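Long-range contacts in 1-pyrroline-5-carboxylate dehydrogenase (Thermus thermophilus, PDB 1UZB), which catalyses the oxidation of 1-pyrroline-5-carboxylate, through its open-chain glutamate semialdehyde, to glutamate, probably with NAD+ as the electron acceptor: residues L435-N439 against R462-V466; T441-T446 against F485-S491. All blocks are in the same frame, centred on the assembly; numbering follows the deposited sequence.

Contact 1 of 2, residues L435-N439 against R462-V466; sequences LEVAN and REFHV
A single side-chain amide, that of N439, grips the backbone on both sides of F464, accepting from H465 N and donating to E463 O. The contact joins two helices that pack beside the largely parallel sheet of the aldehyde dehydrogenase catalytic domain: the last turn of helix 431-439 meets the point where helix 454-463 unwinds into an inverse gamma turn centred on H465. With CG anti to its own carbonyl carbon (chi1 -72°), the N439 amide points at the E463-H465 backbone. Its OD1 takes H465 N at 2.8 Å on a lone pair, in the plane of the carbonyl, while ND2 gives its hydrogen to E463 O at 2.9 Å, the donor tilted slightly out of that carbonyl plane. Two bonds from one flat group should fix its rotation and decide which end carries the oxygen. F464 turns its ring in beside the helix. A438 CB sits over one face, 4.1 Å from the ring centroid in a CH-pi contact and displaced toward the rim, and L435 CD2 packs on F464 CB at 3.9 Å. I296 of strand 293-297 touches all three of these apolar side chains, placing the two helix ends against the sheet. The turn itself is closed by V466 N on F464 O at 3.0 Å, and the same carbonyl oxygen also accepts from K510 NZ of the second subunit.

Contact 2 of 2, residues T441-T446 against F485-S491; sequences TPYGLT and FGGFKLS
K489 lies along the backbone of T441-Y443 and ends among its carbonyl oxygens. It belongs to the F485-S491 loop, whose sequence fits the PFGGxKxSG pattern seen in aldehyde dehydrogenases, and occupies the second position of a type II' beta turn, F488-S491, closed by S491 N on F488 O. Its phi is positive (52°), and its CB is directed toward the facing loop. K489 CB rests 3.3 Å from P442 O; CD runs beside Y443 O; the K489 chain then bends at chi3 (61°), and K489 CE lies 3.2 Å from both T441 O and Y443 O. At the tip, K489 NZ donates to T441 O at 2.7 Å, and K489 NZ reaches Y443 O more weakly at 3.1 Å. A methionine here has no ammonium to donate, so T441 O and Y443 O would probably be left without this partner and the T441-T446 loop would be held less firmly. T441 also folds its own loop, OG1 accepting from Y443 N in an ST turn.

Further along, L490 N bonds to P442 O and F488 N to G444 O. S491 OG takes G444 N at 2.9 Å in an almost straight bond (171°) and is itself bonded to G290 O, linking three chain segments. G487 has to lack a side chain, since a CB there would clash with G444 O and L445 CA. L445 presses CD1 against G487 N and CD2 against F485 CZ, and T446 CG2 meets the edge of the F485 ring at CE1, 3.8 Å away.

Overall arrangement
Following the chain from its N terminus, helix 431-439 supplies the first half of contact 1 and the loop after it the first half of contact 2. Strand 446-450 and helix 454-463 come next, and contact 1 closes at 462-466; the chain then runs through strand 468-471 before 485-491 closes contact 2. The segments therefore alternate, and the two closed loops cross rather than nest. Contact 1 joins the ends of helices 431-439 and 454-463, contact 2 the loop before strand 446-450 and the loop after strand 468-471, and the stacked rings of H465 and F488 link them. Both face the second subunit, where M509 packs on F488 and E508 on H465.

Contact 1 of 2, residues L435-N439 against R462-V466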
loop_
_atom_site.group_PDB
_atom_site.type_symbol
_atom_site.label_atom_id
_atom_site.label_comp_id
_atom_site.label_asym_id
_atom_site.label_seq_id
_atom_site.Cartn_x
_atom_site.Cartn_y
_atom_site.Cartn_z
ATOM N N LEU A 435 -25.413 33.004 4.781
ATOM C CA LEU A 435 -24.970 32.129 3.703
ATOM C C LEU A 435 -25.596 32.541 2.374
ATOM O O LEU A 435 -24.940 32.496 1.332
ATOM C CB LEU A 435 -25.323 30.670 4.015
ATOM C CG LEU A 435 -24.473 29.996 5.096
ATOM C CD1 LEU A 435 -25.076 28.642 5.443
ATOM C CD2 LEU A 435 -23.039 29.840 4.604
ATOM N N GLU A 436 -26.864 32.941 2.410
ATOM C CA GLU A 436 -27.547 33.373 1.196
ATOM C C GLU A 436 -26.830 34.578 0.592
ATOM O O GLU A 436 -26.553 34.610 -0.609
ATOM C CB GLU A 436 -29.003 33.733 1.505
ATOM C CG GLU A 436 -29.892 32.530 1.778
ATOM C CD GLU A 436 -31.288 32.921 2.224
ATOM O OE1 GLU A 436 -32.143 32.018 2.348
ATOM O OE2 GLU A 436 -31.529 34.126 2.458
ATOM N N VAL A 437 -26.528 35.563 1.432
ATOM C CA VAL A 437 -25.835 36.764 0.979
ATOM C C VAL A 437 -24.420 36.418 0.515
ATOM O O VAL A 437 -23.944 36.934 -0.495
ATOM C CB VAL A 437 -25.776 37.824 2.105
ATOM C CG1 VAL A 437 -24.859 38.973 1.712
ATOM C CG2 VAL A 437 -27.176 38.352 2.384
ATOM N N ALA A 438 -23.759 35.526 1.246
ATOM C CA ALA A 438 -22.403 35.126 0.893
ATOM C C ALA A 438 -22.357 34.520 -0.507
ATOM O O ALA A 438 -21.468 34.837 -1.300
ATOM C CB ALA A 438 -21.873 34.129 1.913
ATOM N N ASN A 439 -23.323 33.659 -0.814
ATOM C CA ASN A 439 -23.372 32.999 -2.113
ATOM C C ASN A 439 -23.894 33.850 -3.257
ATOM O O ASN A 439 -23.625 33.553 -4.422
ATOM C CB ASN A 439 -24.222 31.727 -2.036
ATOM C CG ASN A 439 -23.535 30.615 -1.280
ATOM O OD1 ASN A 439 -22.333 30.399 -1.436
ATOM N ND2 ASN A 439 -24.292 29.893 -0.467
ATOM N N ARG A 462 -20.604 22.593 3.648
ATOM C CA ARG A 462 -21.427 22.021 2.592
ATOM C C ARG A 462 -22.104 23.039 1.676
ATOM O O ARG A 462 -22.325 22.751 0.498
ATOM C CB ARG A 462 -22.524 21.134 3.198
ATOM C CG ARG A 462 -22.040 20.048 4.148
ATOM C CD ARG A 462 -23.172 19.090 4.508
ATOM N NE ARG A 462 -24.315 19.770 5.117
ATOM C CZ ARG A 462 -24.347 20.218 6.369
ATOM N NH1 ARG A 462 -23.295 20.059 7.161
ATOM N NH2 ARG A 462 -25.433 20.826 6.830
ATOM N N GLU A 463 -22.408 24.227 2.197
ATOM C CA GLU A 463 -23.143 25.219 1.410
ATOM C C GLU A 463 -22.549 26.593 1.098
ATOM O O GLU A 463 -23.128 27.325 0.298
ATOM C CB GLU A 463 -24.525 25.411 2.039
ATOM C CG GLU A 463 -25.379 24.149 2.052
ATOM C CD GLU A 463 -25.714 23.656 0.656
ATOM O OE1 GLU A 463 -26.322 24.429 -0.112
ATOM O OE2 GLU A 463 -25.372 22.497 0.327
ATOM N N PHE A 464 -21.440 26.971 1.726
ATOM C CA PHE A 464 -20.809 28.264 1.427
ATOM C C PHE A 464 -20.022 27.928 0.155
ATOM O O PHE A 464 -18.935 27.344 0.220
ATOM C CB PHE A 464 -19.870 28.656 2.571
ATOM C CG PHE A 464 -19.419 30.099 2.546
ATOM C CD1 PHE A 464 -19.251 30.791 1.345
ATOM C CD2 PHE A 464 -19.081 30.741 3.738
ATOM C CE1 PHE A 464 -18.744 32.098 1.339
ATOM C CE2 PHE A 464 -18.575 32.044 3.736
ATOM C CZ PHE A 464 -18.406 32.718 2.537
ATOM N N HIS A 465 -20.576 28.302 -0.997
ATOM C CA HIS A 465 -19.994 27.939 -2.288
ATOM C C HIS A 465 -18.783 28.702 -2.802
ATOM O O HIS A 465 -18.881 29.519 -3.720
ATOM C CB HIS A 465 -21.101 27.943 -3.356
ATOM C CG HIS A 465 -20.787 27.105 -4.559
ATOM N ND1 HIS A 465 -20.546 25.751 -4.480
ATOM C CD2 HIS A 465 -20.685 27.429 -5.872
ATOM C CE1 HIS A 465 -20.307 25.276 -5.690
ATOM N NE2 HIS A 465 -20.385 26.273 -6.552
ATOM N N VAL A 466 -17.630 28.404 -2.212
ATOM C CA VAL A 466 -16.368 29.008 -2.618
ATOM C C VAL A 466 -15.337 27.886 -2.682
ATOM O O VAL A 466 -15.461 26.881 -1.980
ATOM C CB VAL A 466 -15.894 30.104 -1.627
ATOM C CG1 VAL A 466 -16.854 31.287 -1.662
ATOM C CG2 VAL A 466 -15.794 29.541 -0.225
#

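Contact 2 of 2, residues T441-T446 against F485-S491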
loop_
_atom_site.group_PDB
_atom_site.type_symbol
_atom_site.label_atom_id
_atom_site.label_comp_id
_atom_site.label_asym_id
_atom_site.label_seq_id
_atom_site.Cartn_x
_atom_site.Cartn_y
_atom_site.Cartn_z
ATOM N N THR A 441 -23.310 36.306 -5.344
ATOM C CA THR A 441 -22.401 37.150 -6.121
ATOM C C THR A 441 -22.025 36.267 -7.303
ATOM O O THR A 441 -22.274 35.062 -7.287
ATOM C CB THR A 441 -21.084 37.553 -5.386
ATOM O OG1 THR A 441 -20.143 36.472 -5.439
ATOM C CG2 THR A 441 -21.358 37.943 -3.951
ATOM N N PRO A 442 -21.437 36.851 -8.353
ATOM C CA PRO A 442 -21.056 36.041 -9.517
ATOM C C PRO A 442 -19.781 35.230 -9.285
ATOM O O PRO A 442 -19.408 34.401 -10.115
ATOM C CB PRO A 442 -20.845 37.086 -10.614
ATOM C CG PRO A 442 -21.638 38.281 -10.145
ATOM C CD PRO A 442 -21.371 38.285 -8.669
ATOM N N TYR A 443 -19.130 35.468 -8.149
ATOM C CA TYR A 443 -17.865 34.814 -7.822
ATOM C C TYR A 443 -17.957 33.651 -6.840
ATOM O O TYR A 443 -19.028 33.322 -6.345
ATOM C CB TYR A 443 -16.895 35.848 -7.257
ATOM C CG TYR A 443 -16.505 36.942 -8.225
ATOM C CD1 TYR A 443 -17.065 38.221 -8.142
ATOM C CD2 TYR A 443 -15.526 36.715 -9.192
ATOM C CE1 TYR A 443 -16.649 39.246 -8.995
ATOM C CE2 TYR A 443 -15.104 37.728 -10.044
ATOM C CZ TYR A 443 -15.666 38.989 -9.940
ATOM O OH TYR A 443 -15.212 39.991 -10.772
ATOM N N GLY A 444 -16.808 33.043 -6.555
ATOM C CA GLY A 444 -16.768 31.928 -5.623
ATOM C C GLY A 444 -15.343 31.474 -5.348
ATOM O O GLY A 444 -15.023 30.290 -5.476
ATOM N N LEU A 445 -14.480 32.406 -4.956
ATOM C CA LEU A 445 -13.085 32.065 -4.705
ATOM C C LEU A 445 -12.789 31.732 -3.243
ATOM O O LEU A 445 -12.568 30.567 -2.915
ATOM C CB LEU A 445 -12.173 33.192 -5.203
ATOM C CG LEU A 445 -10.668 32.897 -5.202
ATOM C CD1 LEU A 445 -10.388 31.556 -5.873
ATOM C CD2 LEU A 445 -9.933 34.016 -5.924
ATOM N N THR A 446 -12.760 32.734 -2.369
ATOM C CA THR A 446 -12.509 32.455 -0.958
ATOM C C THR A 446 -13.652 32.943 -0.094
ATOM O O THR A 446 -14.473 33.761 -0.515
ATOM C CB THR A 446 -11.221 33.125 -0.427
ATOM O OG1 THR A 446 -11.368 34.548 -0.482
ATOM C CG2 THR A 446 -10.014 32.701 -1.241
ATOM N N PHE A 485 -5.561 25.932 -4.285
ATOM C CA PHE A 485 -6.176 27.233 -4.529
ATOM C C PHE A 485 -6.846 27.439 -5.886
ATOM O O PHE A 485 -6.220 27.299 -6.930
ATOM C CB PHE A 485 -5.126 28.327 -4.310
ATOM C CG PHE A 485 -5.698 29.708 -4.287
ATOM C CD1 PHE A 485 -6.446 30.145 -3.197
ATOM C CD2 PHE A 485 -5.528 30.564 -5.370
ATOM C CE1 PHE A 485 -7.015 31.414 -3.189
ATOM C CE2 PHE A 485 -6.095 31.836 -5.369
ATOM C CZ PHE A 485 -6.838 32.258 -4.279
ATOM N N GLY A 486 -8.125 27.797 -5.856
ATOM C CA GLY A 486 -8.869 28.013 -7.084
ATOM C C GLY A 486 -10.339 28.076 -6.739
ATOM O O GLY A 486 -10.780 27.431 -5.784
ATOM N N GLY A 487 -11.115 28.810 -7.530
ATOM C CA GLY A 487 -12.520 28.962 -7.209
ATOM C C GLY A 487 -13.576 28.368 -8.110
ATOM O O GLY A 487 -13.296 27.547 -8.990
ATOM N N PHE A 488 -14.805 28.817 -7.863
ATOM C CA PHE A 488 -16.001 28.392 -8.586
ATOM C C PHE A 488 -16.596 29.599 -9.310
ATOM O O PHE A 488 -16.178 30.744 -9.100
ATOM C CB PHE A 488 -17.075 27.895 -7.607
ATOM C CG PHE A 488 -16.647 26.755 -6.725
ATOM C CD1 PHE A 488 -17.183 26.629 -5.444
ATOM C CD2 PHE A 488 -15.759 25.786 -7.179
ATOM C CE1 PHE A 488 -16.843 25.551 -4.628
ATOM C CE2 PHE A 488 -15.414 24.701 -6.369
ATOM C CZ PHE A 488 -15.960 24.586 -5.091
ATOM N N LYS A 489 -17.590 29.333 -10.147
ATOM C CA LYS A 489 -18.298 30.389 -10.853
ATOM C C LYS A 489 -17.385 31.353 -11.610
ATOM O O LYS A 489 -16.437 30.915 -12.258
ATOM C CB LYS A 489 -19.196 31.123 -9.846
ATOM C CG LYS A 489 -20.291 30.205 -9.284
ATOM C CD LYS A 489 -20.829 30.663 -7.937
ATOM C CE LYS A 489 -21.461 32.038 -8.004
ATOM N NZ LYS A 489 -21.987 32.427 -6.660
ATOM N N LEU A 490 -17.647 32.656 -11.544
ATOM C CA LEU A 490 -16.810 33.574 -12.299
ATOM C C LEU A 490 -15.441 33.869 -11.696
ATOM O O LEU A 490 -14.759 34.814 -12.101
ATOM C CB LEU A 490 -17.583 34.861 -12.625
ATOM C CG LEU A 490 -18.737 34.603 -13.609
ATOM C CD1 LEU A 490 -19.362 35.929 -14.027
ATOM C CD2 LEU A 490 -18.236 33.844 -14.837
ATOM N N SER A 491 -15.039 33.051 -10.724
ATOM C CA SER A 491 -13.713 33.185 -10.139
ATOM C C SER A 491 -12.740 32.358 -10.982
ATOM O O SER A 491 -11.538 32.349 -10.726
ATOM C CB SER A 491 -13.697 32.708 -8.687
ATOM O OG SER A 491 -14.339 33.667 -7.867
#